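Local atomic coordinates of adenosine monophosphate-protein transferase (Pyrococcus horikoshii, PDB entry 2D16), a protein that is of unproven function but, as a member of the adenosine-specific kinase family, may transfer adenosine monophosphate to protein. Residues E5-E10 with L125-I130; V17-G22 with N114-I119; G46-E51 with K72-I77. All coordinates share one frame; numbering follows the deposited sequence.

Contact 1 (E5-E10 with L125-I130); sequences EVIDIE and LGRAVI. With NA (sodium ion), chain E.
R127 lays the end of its guanidinium across the carboxylate of E5, joining the two outermost strands of a three-stranded antiparallel sheet over the strand 116-122 that separates them. The grip is end-on and two-pronged: R127 NH1 reaches E5 OE1 at 3.0 Å and R127 NH2 reaches E5 OE2 at 2.8 Å. Both hydrogen bonds are nearly straight, the wider N-H...O angle being 169°, and both acceptors lie close to the guanidinium plane. The carboxylate does not return this coplanarity. Its plane is turned 72° from that of the guanidinium, and each oxygen is met from above, so the salt bridge is bidentate without being flat.

E5 CG stands between the backbone N and the carbonyl carbon (chi1 72°), from where the chain runs extended, while R127 bends at chi3 to bring its nitrogens across. Beside the pair, I7 CD1 touches R127 NH2 at 3.5 Å, in line with the guanidinium edge, adding an apolar neighbour next to the charged bridge.

R127 is held from further sides: its NH1 also forms a salt bridge with E122, and its NE donates to the carbonyl of I77 at the end of helix 64-77. An alanine in place of E5 would remove both carboxylate oxygens and is likely to leave R127 NH2 without its strong charged partner and the guanidinium freer to turn. Further along strand 127-134, a sodium ion is bound by I130 O at 2.4 Å and by a water that donates to V129 O. With two carboxylates and the carbonyl oxygen of I77 around one guanidinium, R127 links strands 3-8 and 116-122 to the helix end; its charge is matched, probably offsetting partial burial, and its rotation fixed.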
loop_
_atom_site.group_PDB
_atom_site.type_symbol
_atom_site.label_atom_id
_atom_site.label_comp_id
_atom_site.label_asym_id
_atom_site.label_seq_id
_atom_site.Cartn_x
_atom_site.Cartn_y
_atom_site.Cartn_z
ATOM N N GLU A 5 49.168 42.034 20.692
ATOM C CA GLU A 5 49.827 40.739 20.812
ATOM C C GLU A 5 49.112 39.703 19.950
ATOM O O GLU A 5 47.927 39.849 19.631
ATOM C CB GLU A 5 49.855 40.272 22.275
ATOM C CG GLU A 5 48.518 39.821 22.833
ATOM C CD GLU A 5 48.581 39.511 24.322
ATOM O OE1 GLU A 5 48.854 40.439 25.111
ATOM O OE2 GLU A 5 48.361 38.340 24.703
ATOM N N VAL A 6 49.848 38.661 19.573
ATOM C CA VAL A 6 49.314 37.590 18.747
ATOM C C VAL A 6 49.172 36.334 19.590
ATOM O O VAL A 6 50.115 35.915 20.258
ATOM C CB VAL A 6 50.246 37.300 17.554
ATOM C CG1 VAL A 6 49.674 36.182 16.693
ATOM C CG2 VAL A 6 50.431 38.566 16.737
ATOM N N ILE A 7 47.985 35.741 19.564
ATOM C CA ILE A 7 47.721 34.536 20.331
ATOM C C ILE A 7 47.477 33.364 19.394
ATOM O O ILE A 7 46.609 33.420 18.524
ATOM C CB ILE A 7 46.484 34.718 21.240
ATOM C CG1 ILE A 7 46.751 35.832 22.257
ATOM C CG2 ILE A 7 46.159 33.411 21.952
ATOM C CD1 ILE A 7 45.546 36.202 23.090
ATOM N N ASP A 8 48.262 32.307 19.561
ATOM C CA ASP A 8 48.105 31.119 18.740
ATOM C C ASP A 8 47.054 30.244 19.408
ATOM O O ASP A 8 47.181 29.908 20.588
ATOM C CB ASP A 8 49.428 30.348 18.646
ATOM C CG ASP A 8 50.453 31.046 17.772
ATOM O OD1 ASP A 8 50.221 31.153 16.549
ATOM O OD2 ASP A 8 51.490 31.485 18.306
ATOM N N ILE A 9 46.008 29.896 18.665
ATOM C CA ILE A 9 44.958 29.046 19.204
ATOM C C ILE A 9 45.517 27.638 19.365
ATOM O O ILE A 9 46.076 27.076 18.422
ATOM C CB ILE A 9 43.733 28.987 18.262
ATOM C CG1 ILE A 9 43.035 30.350 18.222
ATOM C CG2 ILE A 9 42.774 27.890 18.724
ATOM C CD1 ILE A 9 42.484 30.797 19.567
ATOM N N GLU A 10 45.379 27.085 20.566
ATOM C CA GLU A 10 45.857 25.735 20.844
ATOM C C GLU A 10 44.710 24.762 20.601
ATOM O O GLU A 10 43.678 24.829 21.269
ATOM C CB GLU A 10 46.323 25.610 22.299
ATOM C CG GLU A 10 47.050 24.297 22.589
ATOM C CD GLU A 10 47.297 24.060 24.067
ATOM O OE1 GLU A 10 47.570 25.036 24.799
ATOM O OE2 GLU A 10 47.231 22.887 24.497
ATOM N N LEU A 125 42.045 49.629 30.157
ATOM C CA LEU A 125 40.787 49.062 30.638
ATOM C C LEU A 125 40.738 47.551 30.487
ATOM O O LEU A 125 40.501 46.829 31.454
ATOM C CB LEU A 125 39.593 49.668 29.889
ATOM C CG LEU A 125 38.251 48.956 30.117
ATOM C CD1 LEU A 125 37.843 49.068 31.586
ATOM C CD2 LEU A 125 37.180 49.562 29.222
ATOM N N GLY A 126 40.952 47.070 29.266
ATOM C CA GLY A 126 40.898 45.642 29.035
ATOM C C GLY A 126 41.469 45.216 27.699
ATOM O O GLY A 126 42.350 45.876 27.145
ATOM N N ARG A 127 40.952 44.111 27.176
ATOM C CA ARG A 127 41.434 43.575 25.911
ATOM C C ARG A 127 40.364 43.524 24.827
ATOM O O ARG A 127 39.166 43.456 25.108
ATOM C CB ARG A 127 42.037 42.185 26.156
ATOM C CG ARG A 127 43.332 42.245 26.975
ATOM C CD ARG A 127 43.664 40.927 27.670
ATOM N NE ARG A 127 44.123 39.875 26.764
ATOM C CZ ARG A 127 45.353 39.786 26.265
ATOM N NH1 ARG A 127 46.271 40.693 26.571
ATOM N NH2 ARG A 127 45.672 38.768 25.472
ATOM N N ALA A 128 40.817 43.563 23.578
ATOM C CA ALA A 128 39.913 43.543 22.438
ATOM C C ALA A 128 40.484 42.709 21.301
ATOM O O ALA A 128 41.676 42.769 21.016
ATOM C CB ALA A 128 39.675 44.967 21.954
ATOM N N VAL A 129 39.631 41.920 20.657
ATOM C CA VAL A 129 40.074 41.119 19.523
ATOM C C VAL A 129 40.004 42.057 18.324
ATOM O O VAL A 129 38.925 42.538 17.980
ATOM C CB VAL A 129 39.133 39.921 19.274
ATOM C CG1 VAL A 129 39.477 39.253 17.947
ATOM C CG2 VAL A 129 39.240 38.919 20.421
ATOM N N ILE A 130 41.143 42.333 17.694
ATOM C CA ILE A 130 41.129 43.229 16.540
ATOM C C ILE A 130 41.205 42.480 15.221
ATOM O O ILE A 130 41.139 43.077 14.151
ATOM C CB ILE A 130 42.259 44.295 16.618
ATOM C CG1 ILE A 130 43.640 43.635 16.571
ATOM C CG2 ILE A 130 42.093 45.115 17.892
ATOM C CD1 ILE A 130 44.788 44.637 16.499
HETATM NA NA NA E . 39.118 44.389 13.852
HETATM O O HOH W 1 38.094 42.689 15.221
#

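Contact 2 (V17-G22 with N114-I119); sequences VIIGQG and NPFQVI
V17 faces F116 across the interface between two stacked beta-sheets: strand 16-22 belongs to the five-stranded antiparallel sheet, strand 116-122 is the middle of the three-stranded one. The two short strand segments run almost parallel, 13° apart in direction, with axes 9.6 Å from each other at closest approach. That spacing is too wide for backbone pairing, and no hydrogen bond crosses; side chains alone make the contact.

At V17 the working branch is CG1, which is tucked in beside both the N and the C of its own backbone (chi1 63°) and is thereby aimed at the aromatic ring. It lies 4.1 Å from the centroid of the F116 ring and 19° off the ring normal, a CH-pi contact over one face. The methyl is displaced toward the ring's rim, on the side of F116 CG, its nearest atom at 3.9 Å.

I18 points away, toward strand 105-112, and the contact resumes at I19. Here CG1 is shared between two partners. It approaches F116 obliquely, coming within 3.9 Å of CE2, as the two side chains pass with their ends pointing opposite ways. F116 reaches back over the five-stranded sheet because its CG is anti to the backbone N, which brings the ring within reach of both V17 and I19.

All four participating residues are buried, and the layer is filled further by I9, which packs on F116 and V118, and by V132, which touches F116. The second partner of I19 closes the row: I19 CG1 meets V118 CG2 at 4.2 Å.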
loop_
_atom_site.group_PDB
_atom_site.type_symbol
_atom_site.label_atom_id
_atom_site.label_comp_id
_atom_site.label_asym_id
_atom_site.label_seq_id
_atom_site.Cartn_x
_atom_site.Cartn_y
_atom_site.Cartn_z
ATOM N N VAL A 17 37.754 25.570 15.103
ATOM C CA VAL A 17 37.644 26.638 16.087
ATOM C C VAL A 17 36.765 27.758 15.540
ATOM O O VAL A 17 36.805 28.070 14.349
ATOM C CB VAL A 17 39.029 27.229 16.470
ATOM C CG1 VAL A 17 39.692 27.869 15.258
ATOM C CG2 VAL A 17 38.865 28.260 17.588
ATOM N N ILE A 18 35.949 28.334 16.417
ATOM C CA ILE A 18 35.077 29.443 16.057
ATOM C C ILE A 18 35.224 30.474 17.173
ATOM O O ILE A 18 35.071 30.146 18.349
ATOM C CB ILE A 18 33.593 29.014 15.969
ATOM C CG1 ILE A 18 33.431 27.864 14.972
ATOM C CG2 ILE A 18 32.742 30.203 15.528
ATOM C CD1 ILE A 18 32.021 27.302 14.904
ATOM N N ILE A 19 35.542 31.710 16.809
ATOM C CA ILE A 19 35.709 32.771 17.795
ATOM C C ILE A 19 34.653 33.832 17.507
ATOM O O ILE A 19 34.460 34.215 16.357
ATOM C CB ILE A 19 37.100 33.441 17.694
ATOM C CG1 ILE A 19 38.208 32.383 17.663
ATOM C CG2 ILE A 19 37.299 34.396 18.863
ATOM C CD1 ILE A 19 38.306 31.546 18.916
ATOM N N GLY A 20 33.980 34.312 18.547
ATOM C CA GLY A 20 32.956 35.316 18.335
ATOM C C GLY A 20 32.845 36.329 19.454
ATOM O O GLY A 20 33.536 36.234 20.470
ATOM N N GLN A 21 31.976 37.312 19.252
ATOM C CA GLN A 21 31.742 38.362 20.237
ATOM C C GLN A 21 30.266 38.285 20.614
ATOM O O GLN A 21 29.387 38.331 19.744
ATOM C CB GLN A 21 32.069 39.737 19.640
ATOM C CG GLN A 21 31.929 40.905 20.632
ATOM C CD GLN A 21 33.079 40.993 21.635
ATOM O OE1 GLN A 21 34.213 40.619 21.324
ATOM N NE2 GLN A 21 32.789 41.469 22.841
ATOM N N GLY A 22 29.997 38.153 21.912
ATOM C CA GLY A 22 28.623 38.047 22.368
ATOM C C GLY A 22 28.242 38.991 23.491
ATOM O O GLY A 22 28.805 40.075 23.631
ATOM N N ASN A 114 42.312 25.560 10.143
ATOM C CA ASN A 114 43.678 25.952 9.771
ATOM C C ASN A 114 44.431 26.401 11.019
ATOM O O ASN A 114 43.844 26.548 12.093
ATOM C CB ASN A 114 43.693 27.174 8.835
ATOM C CG ASN A 114 43.015 26.934 7.511
ATOM O OD1 ASN A 114 43.226 25.914 6.861
ATOM N ND2 ASN A 114 42.213 27.905 7.082
ATOM N N PRO A 115 45.755 26.596 10.898
ATOM C CA PRO A 115 46.514 27.065 12.060
ATOM C C PRO A 115 45.823 28.420 12.251
ATOM O O PRO A 115 45.625 29.152 11.278
ATOM C CB PRO A 115 47.927 27.187 11.510
ATOM C CG PRO A 115 47.980 26.046 10.521
ATOM C CD PRO A 115 46.657 26.184 9.806
ATOM N N PHE A 116 45.454 28.751 13.480
ATOM C CA PHE A 116 44.670 29.961 13.730
ATOM C C PHE A 116 45.249 30.873 14.804
ATOM O O PHE A 116 45.741 30.396 15.827
ATOM C CB PHE A 116 43.270 29.500 14.152
ATOM C CG PHE A 116 42.169 30.490 13.891
ATOM C CD1 PHE A 116 41.448 30.443 12.702
ATOM C CD2 PHE A 116 41.806 31.417 14.859
ATOM C CE1 PHE A 116 40.372 31.303 12.481
ATOM C CE2 PHE A 116 40.730 32.288 14.651
ATOM C CZ PHE A 116 40.013 32.226 13.460
ATOM N N GLN A 117 45.176 32.185 14.577
ATOM C CA GLN A 117 45.670 33.155 15.552
ATOM C C GLN A 117 44.632 34.238 15.813
ATOM O O GLN A 117 43.854 34.594 14.929
ATOM C CB GLN A 117 46.943 33.849 15.064
ATOM C CG GLN A 117 48.097 32.938 14.727
ATOM C CD GLN A 117 49.305 33.727 14.261
ATOM O OE1 GLN A 117 49.172 34.671 13.481
ATOM N NE2 GLN A 117 50.489 33.344 14.732
ATOM N N VAL A 118 44.631 34.757 17.033
ATOM C CA VAL A 118 43.723 35.835 17.407
ATOM C C VAL A 118 44.615 37.020 17.761
ATOM O O VAL A 118 45.503 36.908 18.612
ATOM C CB VAL A 118 42.836 35.443 18.634
ATOM C CG1 VAL A 118 41.979 36.641 19.075
ATOM C CG2 VAL A 118 41.926 34.270 18.263
ATOM N N ILE A 119 44.410 38.150 17.088
ATOM C CA ILE A 119 45.205 39.335 17.365
ATOM C C ILE A 119 44.445 40.155 18.397
ATOM O O ILE A 119 43.299 40.545 18.176
ATOM C CB ILE A 119 45.435 40.174 16.093
ATOM C CG1 ILE A 119 46.087 39.302 15.014
ATOM C CG2 ILE A 119 46.331 41.369 16.418
ATOM C CD1 ILE A 119 46.402 40.038 13.725
#

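Contact 3 (G46-E51 with K72-I77); sequences GIAMNE and KNAVKI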
loop_
_atom_site.group_PDB
_atom_site.type_symbol
_atom_site.label_atom_id
_atom_site.label_comp_id
_atom_site.label_asym_id
_atom_site.label_seq_id
_atom_site.Cartn_x
_atom_site.Cartn_y
_atom_site.Cartn_z
ATOM N N GLY A 46 33.505 22.153 23.057
ATOM C CA GLY A 46 33.772 22.883 24.273
ATOM C C GLY A 46 33.528 24.338 23.909
ATOM O O GLY A 46 33.860 24.761 22.799
ATOM N N ILE A 47 32.907 25.094 24.808
ATOM C CA ILE A 47 32.676 26.511 24.563
ATOM C C ILE A 47 33.006 27.277 25.839
ATOM O O ILE A 47 32.654 26.852 26.944
ATOM C CB ILE A 47 31.208 26.811 24.129
ATOM C CG1 ILE A 47 31.040 28.319 23.888
ATOM C CG2 ILE A 47 30.217 26.332 25.185
ATOM C CD1 ILE A 47 29.659 28.717 23.384
ATOM N N ALA A 48 33.723 28.382 25.681
ATOM C CA ALA A 48 34.103 29.222 26.807
ATOM C C ALA A 48 33.785 30.663 26.435
ATOM O O ALA A 48 33.888 31.050 25.272
ATOM C CB ALA A 48 35.585 29.063 27.106
ATOM N N MET A 49 33.391 31.455 27.424
ATOM C CA MET A 49 33.042 32.843 27.177
ATOM C C MET A 49 33.473 33.687 28.363
ATOM O O MET A 49 33.274 33.299 29.518
ATOM C CB MET A 49 31.536 32.958 26.951
ATOM C CG MET A 49 31.079 34.312 26.450
ATOM S SD MET A 49 29.384 34.207 25.852
ATOM C CE MET A 49 29.111 35.924 25.318
ATOM N N ASN A 50 34.062 34.840 28.071
ATOM C CA ASN A 50 34.561 35.726 29.115
ATOM C C ASN A 50 33.547 36.706 29.677
ATOM O O ASN A 50 32.838 37.387 28.937
ATOM C CB ASN A 50 35.780 36.499 28.605
ATOM C CG ASN A 50 36.892 35.584 28.145
ATOM O OD1 ASN A 50 37.108 34.522 28.725
ATOM N ND2 ASN A 50 37.610 35.993 27.101
ATOM N N GLU A 51 33.490 36.765 31.004
ATOM C CA GLU A 51 32.592 37.673 31.706
ATOM C C GLU A 51 33.474 38.754 32.332
ATOM O O GLU A 51 34.322 38.466 33.178
ATOM C CB GLU A 51 31.816 36.915 32.785
ATOM C CG GLU A 51 30.759 37.755 33.473
ATOM C CD GLU A 51 30.069 37.014 34.597
ATOM O OE1 GLU A 51 30.561 35.937 34.993
ATOM O OE2 GLU A 51 29.040 37.518 35.094
ATOM N N LYS A 72 41.010 27.440 28.129
ATOM C CA LYS A 72 42.397 27.883 28.134
ATOM C C LYS A 72 42.618 28.964 27.076
ATOM O O LYS A 72 43.278 29.968 27.337
ATOM C CB LYS A 72 43.327 26.698 27.871
ATOM C CG LYS A 72 44.807 27.028 27.979
ATOM C CD LYS A 72 45.652 25.789 27.698
ATOM C CE LYS A 72 47.140 26.088 27.810
ATOM N NZ LYS A 72 47.977 24.891 27.498
ATOM N N ASN A 73 42.069 28.751 25.883
ATOM C CA ASN A 73 42.207 29.722 24.796
ATOM C C ASN A 73 41.443 31.004 25.120
ATOM O O ASN A 73 41.936 32.109 24.895
ATOM C CB ASN A 73 41.671 29.149 23.478
ATOM C CG ASN A 73 42.658 28.217 22.791
ATOM O OD1 ASN A 73 43.745 28.629 22.376
ATOM N ND2 ASN A 73 42.287 26.953 22.675
ATOM N N ALA A 74 40.235 30.846 25.649
ATOM C CA ALA A 74 39.402 31.993 25.994
ATOM C C ALA A 74 40.012 32.889 27.070
ATOM O O ALA A 74 39.987 34.112 26.942
ATOM C CB ALA A 74 38.021 31.521 26.434
ATOM N N VAL A 75 40.558 32.298 28.130
ATOM C CA VAL A 75 41.138 33.106 29.199
ATOM C C VAL A 75 42.415 33.810 28.728
ATOM O O VAL A 75 42.746 34.898 29.207
ATOM C CB VAL A 75 41.424 32.255 30.478
ATOM C CG1 VAL A 75 42.652 31.401 30.293
ATOM C CG2 VAL A 75 41.571 33.173 31.683
ATOM N N LYS A 76 43.118 33.196 27.781
ATOM C CA LYS A 76 44.331 33.793 27.246
ATOM C C LYS A 76 43.921 35.013 26.423
ATOM O O LYS A 76 44.521 36.077 26.540
ATOM C CB LYS A 76 45.090 32.794 26.370
ATOM C CG LYS A 76 46.441 33.312 25.891
ATOM C CD LYS A 76 47.309 33.753 27.068
ATOM C CE LYS A 76 48.625 34.357 26.601
ATOM N NZ LYS A 76 49.414 33.395 25.782
ATOM N N ILE A 77 42.890 34.855 25.599
ATOM C CA ILE A 77 42.396 35.965 24.791
ATOM C C ILE A 77 41.926 37.050 25.760
ATOM O O ILE A 77 42.169 38.238 25.547
ATOM C CB ILE A 77 41.236 35.506 23.880
ATOM C CG1 ILE A 77 41.792 34.595 22.780
ATOM C CG2 ILE A 77 40.514 36.716 23.292
ATOM C CD1 ILE A 77 40.733 33.903 21.947
#
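Helix 64-77 packs here against one face of the five-stranded antiparallel sheet, an alpha/beta contact made through strand 44-51. The axes of the short strand and helix segments pass within 7.7 Å and cross at -23°, so the final turns of the helix follow the strand closely. Small side chains permit this approach: A48 CB and A74 CB meet tip to tip at 3.5 Å, and A48 CA and A74 CA are 6.0 Å apart. Around this pair T57 and V84 of the flanking strands also touch A74, placing its methyl among buried side chains of two strands.

Two residues further along the strand, N50 adds a polar link. With its CG anti to the carbonyl carbon (chi1 -58°), the amide meets the helix backbone, where A74 O lies near the amide plane. N50 OD1 finds its own partner in the hydroxyl of T57, and N50 ND2 also bonds to A79 O just beyond the helix. The buried amide thus connects strand 56-61, the helix and the segment following it, and these bonds on both ends of the group fix which way its oxygen and nitrogen face. The bond across the contact is moderately bent and comes from above the carbonyl plane rather than along a lone pair: N50 ND2 donates to A74 O at 3.0 Å, with an N-H...O angle of 155°.

Contact 2 lies deepest, its centre about 5 Å from the centre of the chain, and is wholly apolar; contact 3 is also buried but pairs a methyl contact with an amide bond. Contact 1, its centre about 13 Å from that of the chain and partly exposed, is carried by charge. Helix 64-77 joins contacts 1 and 3: E10 forms a salt bridge with K72, and I9 packs on N73. Contacts 1 and 2 share the three-stranded sheet, where backbone atoms I7 O and V118 N probably hydrogen-bond. Contacts 2 and 3 reach different strands of the five-stranded sheet and meet where V118 CG2 packs on I77 CD1.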